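Local coordinates for protein phenol hydroxylase component phL (Pseudomonas stutzeri, PDB 3U52) that probably serves as the helical beta-type subunit of a multicomponent phenol hydroxylase, packing against the subunit that oxidises phenol, at residues Gly224-Asp235 with Ser247-Tyr257; Tyr32-Glu40 with Ala144-Met152. All blocks are in the same frame, centred on the assembly; numbering follows the deposited sequence.

Interaction 1: Gly224-Asp235 with Ser247-Tyr257; sequences GMMYPLVYDKMD and SMLTEFMRDWY. With XE (xenon), chain B.
The Y231 ring is sandwiched: M253 CB lies over one face, 3.8 Å from the centroid in a CH-pi contact, and V230 CG1 backs the other. W256 CZ3 lies over one face of the Y227 ring. The Y227 and Y257 rings are near parallel (6°) but slid apart, bringing Y227 CB over the Y257 face, 3.5 Å from CD1, while G224 CA meets that ring's edge. Xenon, 3.6 Å from each of Y257 CD2, Y227 O and D232 OD1, occupies the pocket these residues line beside the Y227-W256-Y257 aromatic cluster. R254, bent at chi3 (-68°), turns its guanidinium edge to Y231 O, which NH1 meets on a lone pair at 2.9 Å. D235 OD1 forms a salt bridge with R254 NH1 and accepts a 2.7 Å bond from S247 OG; R254 NE and NH2 grip E251 OE1 side-on, completing a salt-bridge network. A leucine in place of R254 would probably leave E251 without this cation and Y231 O without its donor. Helix 224-235 and helix 251-257 cross obliquely at 136°. Helices 126-143 and 147-175 pack on Y231, supplying E130 to Y227 OH and D159 to W256 NE1, and D235 OD2 salt-bridges R105 of the second subunit.

Interaction 2: Tyr32-Glu40 with Ala144-Met152; sequences YQEASYDIE and ATATTVSQM
E40 OE2 is gripped twice by T147, at the start of a helix: OG1 donates to it at 2.8 Å, and the backbone N adds a weak bond of 3.4 Å. The carboxylate oxygen thus faces the amino end of helix 147-175, where the helix dipole would probably help to stabilise its negative charge. E40 reaches this spot with CG between its backbone N and carbonyl carbon (chi1 73°) and a second bend at chi2, which lays CG against T145 O. The next amide of the same helical turn is served by solvent instead. A water donates to S36 O at 2.8 Å and accepts from T148 N at 3.3 Å, so that water relays the link between the two segments. T148 splits its branches: OG1 turns to V73 O, while methyl CG2 touches S36 O at 3.3 Å and lies over the Y37 ring, 4.0 Å from the centroid and 18° off the normal. Y37 OH is anchored by S74. A second water joins Y32 OH, at 2.6 Å, to T148 O, at 2.7 Å; the same hydroxyl also bonds D75 N. Helix 32-36 meets helix 147-152 nearly at a right angle (92°). Helix 18-24 packs on Y37 and I39, W211 of helix 211-240 touches A144 and V149, and a chain of another protein bonds T147 OG1 and A35 O, placing this contact at a subunit interface.

From the N terminus, the chain passes through residues 32-40 early, then through helices 81-105, 113-122 and 126-143 before interaction 2 closes this long loop at the start of helix 147-175. Interaction 1 opens only later, on helix 211-240, and closes after a short connection of 11 residues, joining sequence neighbours of the helical bundle. The two are therefore in series, neither nesting nor crossing, and lie on opposite sides of the chain's centre, their centres 29 Å apart. Helices 147-175 and 211-240 link them: the first starts in interaction 2 and later packs on Y227, Y231 and W256, while the second carries W211 near A144 and then supplies residues 224-235.

Interaction 1: Gly224-Asp235 with Ser247-Tyr257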
loop_
_atom_site.group_PDB
_atom_site.type_symbol
_atom_site.label_atom_id
_atom_site.label_comp_id
_atom_site.label_asym_id
_atom_site.label_seq_id
_atom_site.Cartn_x
_atom_site.Cartn_y
_atom_site.Cartn_z
ATOM N N GLY D 224 8.848 35.586 -12.522
ATOM C CA GLY D 224 10.287 35.549 -12.657
ATOM C C GLY D 224 11.011 36.801 -12.196
ATOM O O GLY D 224 12.253 36.826 -12.123
ATOM N N MET D 225 10.253 37.848 -11.898
ATOM C CA MET D 225 10.804 39.054 -11.298
ATOM C C MET D 225 10.291 39.157 -9.884
ATOM O O MET D 225 11.067 39.466 -8.973
ATOM C CB MET D 225 10.364 40.300 -12.097
ATOM C CG MET D 225 11.384 40.777 -13.139
ATOM S SD MET D 225 10.862 42.346 -13.889
ATOM C CE MET D 225 9.656 41.754 -15.081
ATOM N N MET D 226 8.993 38.877 -9.688
ATOM C CA MET D 226 8.373 38.994 -8.357
ATOM C C MET D 226 8.963 38.092 -7.262
ATOM O O MET D 226 9.234 38.552 -6.144
ATOM C CB MET D 226 6.871 38.740 -8.432
ATOM C CG MET D 226 6.187 38.820 -7.081
ATOM S SD MET D 226 4.413 38.799 -7.275
ATOM C CE MET D 226 4.204 37.061 -7.745
ATOM N N TYR D 227 9.075 36.802 -7.565
ATOM C CA TYR D 227 9.568 35.849 -6.586
ATOM C C TYR D 227 10.989 36.178 -6.117
ATOM O O TYR D 227 11.210 36.226 -4.930
ATOM C CB TYR D 227 9.392 34.401 -7.093
ATOM C CG TYR D 227 8.043 33.892 -6.692
ATOM C CD1 TYR D 227 6.914 34.273 -7.385
ATOM C CD2 TYR D 227 7.893 33.095 -5.539
ATOM C CE1 TYR D 227 5.660 33.846 -6.999
ATOM C CE2 TYR D 227 6.639 32.653 -5.127
ATOM C CZ TYR D 227 5.540 33.041 -5.860
ATOM O OH TYR D 227 4.314 32.605 -5.474
ATOM N N PRO D 228 11.952 36.404 -7.052
ATOM C CA PRO D 228 13.270 36.861 -6.544
ATOM C C PRO D 228 13.208 38.161 -5.739
ATOM O O PRO D 228 13.805 38.228 -4.672
ATOM C CB PRO D 228 14.117 37.025 -7.820
ATOM C CG PRO D 228 13.432 36.016 -8.848
ATOM C CD PRO D 228 11.960 36.237 -8.531
ATOM N N LEU D 229 12.461 39.161 -6.215
ATOM C CA LEU D 229 12.390 40.434 -5.494
ATOM C C LEU D 229 11.875 40.236 -4.086
ATOM O O LEU D 229 12.458 40.728 -3.125
ATOM C CB LEU D 229 11.500 41.459 -6.223
ATOM C CG LEU D 229 11.299 42.822 -5.531
ATOM C CD1 LEU D 229 12.612 43.590 -5.406
ATOM C CD2 LEU D 229 10.274 43.634 -6.316
ATOM N N VAL D 230 10.772 39.511 -3.972
ATOM C CA VAL D 230 10.091 39.352 -2.683
ATOM C C VAL D 230 10.753 38.316 -1.731
ATOM O O VAL D 230 11.044 38.621 -0.557
ATOM C CB VAL D 230 8.590 39.062 -2.868
ATOM C CG1 VAL D 230 7.915 38.880 -1.489
ATOM C CG2 VAL D 230 7.914 40.205 -3.615
ATOM N N TYR D 231 10.985 37.100 -2.226
ATOM C CA TYR D 231 11.405 36.018 -1.323
ATOM C C TYR D 231 12.902 35.841 -1.239
ATOM O O TYR D 231 13.367 35.025 -0.430
ATOM C CB TYR D 231 10.690 34.695 -1.662
ATOM C CG TYR D 231 9.184 34.845 -1.602
ATOM C CD1 TYR D 231 8.438 34.991 -2.749
ATOM C CD2 TYR D 231 8.536 34.925 -0.389
ATOM C CE1 TYR D 231 7.030 35.168 -2.687
ATOM C CE2 TYR D 231 7.162 35.088 -0.318
ATOM C CZ TYR D 231 6.421 35.208 -1.463
ATOM O OH TYR D 231 5.057 35.387 -1.339
ATOM N N ASP D 232 13.644 36.580 -2.054
ATOM C CA ASP D 232 15.078 36.689 -1.904
ATOM C C ASP D 232 15.494 38.057 -1.407
ATOM O O ASP D 232 16.041 38.177 -0.312
ATOM C CB ASP D 232 15.788 36.417 -3.208
ATOM C CG ASP D 232 15.993 34.936 -3.469
ATOM O OD1 ASP D 232 15.693 34.094 -2.575
ATOM O OD2 ASP D 232 16.442 34.601 -4.602
ATOM N N LYS D 233 15.250 39.087 -2.221
ATOM C CA LYS D 233 15.753 40.429 -1.893
ATOM C C LYS D 233 15.024 41.102 -0.732
ATOM O O LYS D 233 15.669 41.499 0.240
ATOM C CB LYS D 233 15.879 41.299 -3.157
ATOM C CG LYS D 233 16.960 40.700 -4.028
ATOM C CD LYS D 233 16.982 41.271 -5.405
ATOM C CE LYS D 233 17.454 40.267 -6.464
ATOM N NZ LYS D 233 18.866 39.826 -6.282
ATOM N N MET D 234 13.693 41.186 -0.787
ATOM C CA MET D 234 12.946 41.663 0.365
ATOM C C MET D 234 13.215 40.795 1.596
ATOM O O MET D 234 13.344 41.325 2.711
ATOM C CB MET D 234 11.469 41.699 0.050
ATOM C CG MET D 234 10.722 42.810 0.705
ATOM S SD MET D 234 9.111 43.139 -0.119
ATOM C CE MET D 234 9.672 43.350 -1.816
ATOM N N ASP D 235 13.328 39.473 1.407
ATOM C CA ASP D 235 13.557 38.552 2.523
ATOM C C ASP D 235 14.837 38.914 3.320
ATOM O O ASP D 235 14.828 38.976 4.556
ATOM C CB ASP D 235 13.578 37.103 2.025
ATOM C CG ASP D 235 13.794 36.081 3.153
ATOM O OD1 ASP D 235 12.871 35.875 3.956
ATOM O OD2 ASP D 235 14.884 35.469 3.207
ATOM N N SER D 247 10.894 34.654 7.582
ATOM C CA SER D 247 11.641 33.799 6.648
ATOM C C SER D 247 11.294 32.312 6.745
ATOM O O SER D 247 11.354 31.588 5.766
ATOM C CB SER D 247 13.137 33.898 6.894
ATOM O OG SER D 247 13.686 35.062 6.345
ATOM N N MET D 248 11.006 31.844 7.945
ATOM C CA MET D 248 10.712 30.445 8.094
ATOM C C MET D 248 9.322 30.176 7.558
ATOM O O MET D 248 9.021 29.046 7.143
ATOM C CB MET D 248 10.891 29.973 9.551
ATOM C CG MET D 248 9.929 30.566 10.578
ATOM S SD MET D 248 10.307 29.921 12.277
ATOM C CE MET D 248 11.707 30.907 12.771
ATOM N N LEU D 249 8.483 31.211 7.524
ATOM C CA LEU D 249 7.126 31.071 6.951
ATOM C C LEU D 249 7.074 31.121 5.430
ATOM O O LEU D 249 6.122 30.669 4.826
ATOM C CB LEU D 249 6.170 32.076 7.591
ATOM C CG LEU D 249 6.172 32.053 9.127
ATOM C CD1 LEU D 249 5.210 33.115 9.663
ATOM C CD2 LEU D 249 5.764 30.648 9.646
ATOM N N THR D 250 8.115 31.633 4.796
ATOM C CA THR D 250 8.098 31.797 3.348
ATOM C C THR D 250 9.062 30.831 2.692
ATOM O O THR D 250 9.391 30.974 1.511
ATOM C CB THR D 250 8.466 33.257 2.977
ATOM O OG1 THR D 250 9.706 33.568 3.602
ATOM C CG2 THR D 250 7.382 34.254 3.515
ATOM N N GLU D 251 9.545 29.836 3.443
ATOM C CA GLU D 251 10.497 28.916 2.845
ATOM C C GLU D 251 9.747 28.044 1.826
ATOM O O GLU D 251 10.295 27.647 0.824
ATOM C CB GLU D 251 11.222 28.063 3.924
ATOM C CG GLU D 251 12.423 27.191 3.407
ATOM C CD GLU D 251 13.678 27.963 2.913
ATOM O OE1 GLU D 251 13.846 29.183 3.163
ATOM O OE2 GLU D 251 14.530 27.316 2.274
ATOM N N PHE D 252 8.489 27.743 2.096
ATOM C CA PHE D 252 7.691 27.008 1.137
ATOM C C PHE D 252 7.795 27.686 -0.263
ATOM O O PHE D 252 8.038 27.027 -1.275
ATOM C CB PHE D 252 6.236 26.910 1.627
ATOM C CG PHE D 252 5.354 26.090 0.725
ATOM C CD1 PHE D 252 5.124 24.724 1.006
ATOM C CD2 PHE D 252 4.745 26.670 -0.406
ATOM C CE1 PHE D 252 4.286 23.931 0.166
ATOM C CE2 PHE D 252 3.912 25.900 -1.269
ATOM C CZ PHE D 252 3.700 24.517 -0.994
ATOM N N MET D 253 7.669 29.017 -0.294
ATOM C CA MET D 253 7.644 29.801 -1.540
ATOM C C MET D 253 8.991 29.759 -2.241
ATOM O O MET D 253 9.042 29.703 -3.482
ATOM C CB MET D 253 7.272 31.268 -1.255
ATOM C CG MET D 253 5.840 31.551 -0.843
ATOM S SD MET D 253 5.332 30.912 0.750
ATOM C CE MET D 253 4.415 32.357 1.338
ATOM N N ARG D 254 10.097 29.809 -1.494
ATOM C CA ARG D 254 11.417 29.669 -2.144
ATOM C C ARG D 254 11.678 28.284 -2.756
ATOM O O ARG D 254 12.191 28.179 -3.897
ATOM C CB ARG D 254 12.585 30.082 -1.223
ATOM C CG ARG D 254 12.700 31.591 -1.019
ATOM C CD ARG D 254 13.877 31.958 -0.051
ATOM N NE ARG D 254 13.573 31.502 1.306
ATOM C CZ ARG D 254 12.840 32.199 2.163
ATOM N NH1 ARG D 254 12.395 33.392 1.797
ATOM N NH2 ARG D 254 12.555 31.703 3.383
ATOM N N ASP D 255 11.336 27.225 -2.010
ATOM C CA ASP D 255 11.427 25.870 -2.537
ATOM C C ASP D 255 10.509 25.678 -3.763
ATOM O O ASP D 255 10.921 25.084 -4.766
ATOM C CB ASP D 255 11.042 24.847 -1.426
ATOM C CG ASP D 255 12.178 24.644 -0.375
ATOM O OD1 ASP D 255 13.317 25.118 -0.631
ATOM O OD2 ASP D 255 11.925 24.041 0.718
ATOM N N TRP D 256 9.262 26.146 -3.657
ATOM C CA TRP D 256 8.296 26.074 -4.773
ATOM C C TRP D 256 8.859 26.737 -6.047
ATOM O O TRP D 256 8.843 26.159 -7.149
ATOM C CB TRP D 256 6.932 26.717 -4.389
ATOM C CG TRP D 256 6.000 26.785 -5.560
ATOM C CD1 TRP D 256 5.199 25.774 -6.016
ATOM C CD2 TRP D 256 5.853 27.871 -6.509
ATOM N NE1 TRP D 256 4.526 26.176 -7.154
ATOM C CE2 TRP D 256 4.894 27.455 -7.472
ATOM C CE3 TRP D 256 6.380 29.178 -6.595
ATOM C CZ2 TRP D 256 4.477 28.283 -8.531
ATOM C CZ3 TRP D 256 5.987 29.995 -7.669
ATOM C CH2 TRP D 256 5.049 29.530 -8.629
ATOM N N TYR D 257 9.370 27.949 -5.877
ATOM C CA TYR D 257 9.891 28.732 -6.979
ATOM C C TYR D 257 11.021 28.047 -7.672
ATOM O O TYR D 257 11.007 27.966 -8.901
ATOM C CB TYR D 257 10.338 30.113 -6.536
ATOM C CG TYR D 257 10.810 30.952 -7.690
ATOM C CD1 TYR D 257 9.928 31.340 -8.684
ATOM C CD2 TYR D 257 12.163 31.310 -7.809
ATOM C CE1 TYR D 257 10.350 32.098 -9.745
ATOM C CE2 TYR D 257 12.608 32.074 -8.875
ATOM C CZ TYR D 257 11.676 32.467 -9.840
ATOM O OH TYR D 257 12.041 33.201 -10.912
HETATM XE XE XE B . 13.009 33.097 -4.820
#

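Interaction 2: Tyr32-Glu40 with Ala144-Met152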
loop_
_atom_site.group_PDB
_atom_site.type_symbol
_atom_site.label_atom_id
_atom_site.label_comp_id
_atom_site.label_asym_id
_atom_site.label_seq_id
_atom_site.Cartn_x
_atom_site.Cartn_y
_atom_site.Cartn_z
ATOM N N TYR D 32 4.421 8.313 -15.479
ATOM C CA TYR D 32 4.254 9.637 -16.097
ATOM C C TYR D 32 3.798 9.519 -17.530
ATOM O O TYR D 32 2.874 10.221 -17.911
ATOM C CB TYR D 32 5.541 10.480 -16.003
ATOM C CG TYR D 32 5.381 11.841 -16.649
ATOM C CD1 TYR D 32 4.617 12.847 -16.044
ATOM C CD2 TYR D 32 5.933 12.108 -17.889
ATOM C CE1 TYR D 32 4.464 14.106 -16.672
ATOM C CE2 TYR D 32 5.776 13.350 -18.503
ATOM C CZ TYR D 32 5.045 14.335 -17.889
ATOM O OH TYR D 32 4.899 15.547 -18.538
ATOM N N GLN D 33 4.427 8.635 -18.321
ATOM C CA GLN D 33 4.047 8.473 -19.732
ATOM C C GLN D 33 2.604 8.007 -19.890
ATOM O O GLN D 33 1.864 8.672 -20.619
ATOM C CB GLN D 33 4.971 7.563 -20.526
ATOM C CG GLN D 33 6.391 8.174 -20.707
ATOM C CD GLN D 33 7.411 7.180 -21.233
ATOM O OE1 GLN D 33 7.385 6.019 -20.883
ATOM N NE2 GLN D 33 8.351 7.657 -22.035
ATOM N N GLU D 34 2.201 6.924 -19.223
ATOM C CA GLU D 34 0.826 6.419 -19.333
ATOM C C GLU D 34 -0.245 7.431 -18.877
ATOM O O GLU D 34 -1.406 7.370 -19.317
ATOM C CB GLU D 34 0.652 5.051 -18.618
ATOM C CG GLU D 34 1.524 4.015 -19.305
ATOM C CD GLU D 34 1.275 2.549 -18.924
ATOM O OE1 GLU D 34 0.831 2.257 -17.805
ATOM O OE2 GLU D 34 1.592 1.663 -19.772
ATOM N N ALA D 35 0.156 8.338 -18.007
ATOM C CA ALA D 35 -0.785 9.249 -17.403
ATOM C C ALA D 35 -0.943 10.526 -18.176
ATOM O O ALA D 35 -1.911 11.234 -17.941
ATOM C CB ALA D 35 -0.368 9.584 -15.954
ATOM N N SER D 36 0.003 10.820 -19.070
ATOM C CA SER D 36 0.183 12.168 -19.538
ATOM C C SER D 36 0.115 12.418 -21.057
ATOM O O SER D 36 0.123 13.582 -21.476
ATOM C CB SER D 36 1.481 12.733 -18.969
ATOM O OG SER D 36 1.462 12.668 -17.553
ATOM N N TYR D 37 0.097 11.349 -21.864
ATOM C CA TYR D 37 0.253 11.480 -23.306
ATOM C C TYR D 37 -0.949 10.930 -24.027
ATOM O O TYR D 37 -1.293 9.779 -23.822
ATOM C CB TYR D 37 1.513 10.727 -23.799
ATOM C CG TYR D 37 2.805 11.422 -23.416
ATOM C CD1 TYR D 37 3.440 11.119 -22.198
ATOM C CD2 TYR D 37 3.369 12.398 -24.244
ATOM C CE1 TYR D 37 4.598 11.757 -21.827
ATOM C CE2 TYR D 37 4.546 13.045 -23.884
ATOM C CZ TYR D 37 5.143 12.716 -22.687
ATOM O OH TYR D 37 6.284 13.333 -22.319
ATOM N N ASP D 38 -1.584 11.759 -24.880
ATOM C CA ASP D 38 -2.649 11.302 -25.832
ATOM C C ASP D 38 -3.885 10.716 -25.165
ATOM O O ASP D 38 -4.553 9.894 -25.717
ATOM C CB ASP D 38 -2.088 10.272 -26.807
ATOM C CG ASP D 38 -0.872 10.782 -27.518
ATOM O OD1 ASP D 38 -0.948 11.923 -28.019
ATOM O OD2 ASP D 38 0.168 10.086 -27.540
ATOM N N ILE D 39 -4.187 11.169 -23.966
ATOM C CA ILE D 39 -5.265 10.618 -23.211
ATOM C C ILE D 39 -6.540 11.488 -23.417
ATOM O O ILE D 39 -7.665 11.040 -23.194
ATOM C CB ILE D 39 -4.725 10.554 -21.789
ATOM C CG1 ILE D 39 -4.819 9.152 -21.242
ATOM C CG2 ILE D 39 -5.115 11.682 -20.923
ATOM C CD1 ILE D 39 -3.546 8.463 -21.480
ATOM N N GLU D 40 -6.339 12.721 -23.872
ATOM C CA GLU D 40 -7.440 13.675 -24.068
ATOM C C GLU D 40 -8.161 13.440 -25.402
ATOM O O GLU D 40 -7.613 12.765 -26.300
ATOM C CB GLU D 40 -6.936 15.121 -23.974
ATOM C CG GLU D 40 -6.127 15.575 -25.165
ATOM C CD GLU D 40 -4.656 15.110 -25.171
ATOM O OE1 GLU D 40 -4.037 15.262 -26.222
ATOM O OE2 GLU D 40 -4.116 14.611 -24.163
ATOM N N ALA D 144 -5.464 24.768 -22.923
ATOM C CA ALA D 144 -4.361 24.041 -23.524
ATOM C C ALA D 144 -4.831 22.646 -23.964
ATOM O O ALA D 144 -5.590 22.013 -23.242
ATOM C CB ALA D 144 -3.198 23.901 -22.490
ATOM N N THR D 145 -4.386 22.145 -25.116
ATOM C CA THR D 145 -4.905 20.864 -25.622
ATOM C C THR D 145 -4.132 19.623 -25.063
ATOM O O THR D 145 -4.737 18.607 -24.751
ATOM C CB THR D 145 -4.997 20.826 -27.185
ATOM O OG1 THR D 145 -3.741 21.229 -27.732
ATOM C CG2 THR D 145 -6.069 21.781 -27.679
ATOM N N ALA D 146 -2.823 19.721 -24.924
ATOM C CA ALA D 146 -2.018 18.566 -24.522
ATOM C C ALA D 146 -2.141 18.349 -23.013
ATOM O O ALA D 146 -2.067 19.299 -22.225
ATOM C CB ALA D 146 -0.587 18.808 -24.907
ATOM N N THR D 147 -2.348 17.103 -22.606
ATOM C CA THR D 147 -2.382 16.739 -21.158
ATOM C C THR D 147 -1.108 17.130 -20.425
ATOM O O THR D 147 -1.191 17.589 -19.313
ATOM C CB THR D 147 -2.729 15.251 -20.930
ATOM O OG1 THR D 147 -4.062 15.067 -21.384
ATOM C CG2 THR D 147 -2.661 14.873 -19.435
ATOM N N THR D 148 0.045 17.013 -21.082
ATOM C CA THR D 148 1.341 17.372 -20.485
ATOM C C THR D 148 1.349 18.850 -20.137
ATOM O O THR D 148 1.922 19.246 -19.129
ATOM C CB THR D 148 2.562 17.083 -21.417
ATOM O OG1 THR D 148 2.361 17.715 -22.692
ATOM C CG2 THR D 148 2.790 15.590 -21.650
ATOM N N VAL D 149 0.703 19.671 -20.971
ATOM C CA VAL D 149 0.671 21.120 -20.722
ATOM C C VAL D 149 -0.434 21.493 -19.745
ATOM O O VAL D 149 -0.182 22.214 -18.791
ATOM C CB VAL D 149 0.515 21.880 -22.056
ATOM C CG1 VAL D 149 0.343 23.386 -21.802
ATOM C CG2 VAL D 149 1.727 21.554 -22.982
ATOM N N SER D 150 -1.657 20.997 -19.942
ATOM C CA SER D 150 -2.734 21.383 -19.012
ATOM C C SER D 150 -2.503 20.876 -17.553
ATOM O O SER D 150 -2.825 21.571 -16.575
ATOM C CB SER D 150 -4.093 20.935 -19.553
ATOM O OG SER D 150 -4.084 19.502 -19.689
ATOM N N GLN D 151 -1.913 19.682 -17.390
ATOM C CA GLN D 151 -1.694 19.237 -16.007
ATOM C C GLN D 151 -0.672 20.131 -15.308
ATOM O O GLN D 151 -0.810 20.401 -14.156
ATOM C CB GLN D 151 -1.362 17.749 -15.905
ATOM C CG GLN D 151 0.051 17.380 -16.211
ATOM C CD GLN D 151 0.308 15.862 -16.012
ATOM O OE1 GLN D 151 0.997 15.220 -16.818
ATOM N NE2 GLN D 151 -0.215 15.322 -14.936
ATOM N N MET D 152 0.342 20.621 -16.009
ATOM C CA MET D 152 1.350 21.467 -15.329
ATOM C C MET D 152 0.721 22.757 -14.875
ATOM O O MET D 152 1.073 23.324 -13.856
ATOM C CB MET D 152 2.503 21.756 -16.288
ATOM C CG MET D 152 3.376 20.522 -16.599
ATOM S SD MET D 152 4.942 21.023 -17.422
ATOM C CE MET D 152 4.455 21.679 -19.007
HETATM O O HOH W 1 3.055 17.211 -17.684
HETATM O O HOH W 2 -0.097 15.151 -23.801
#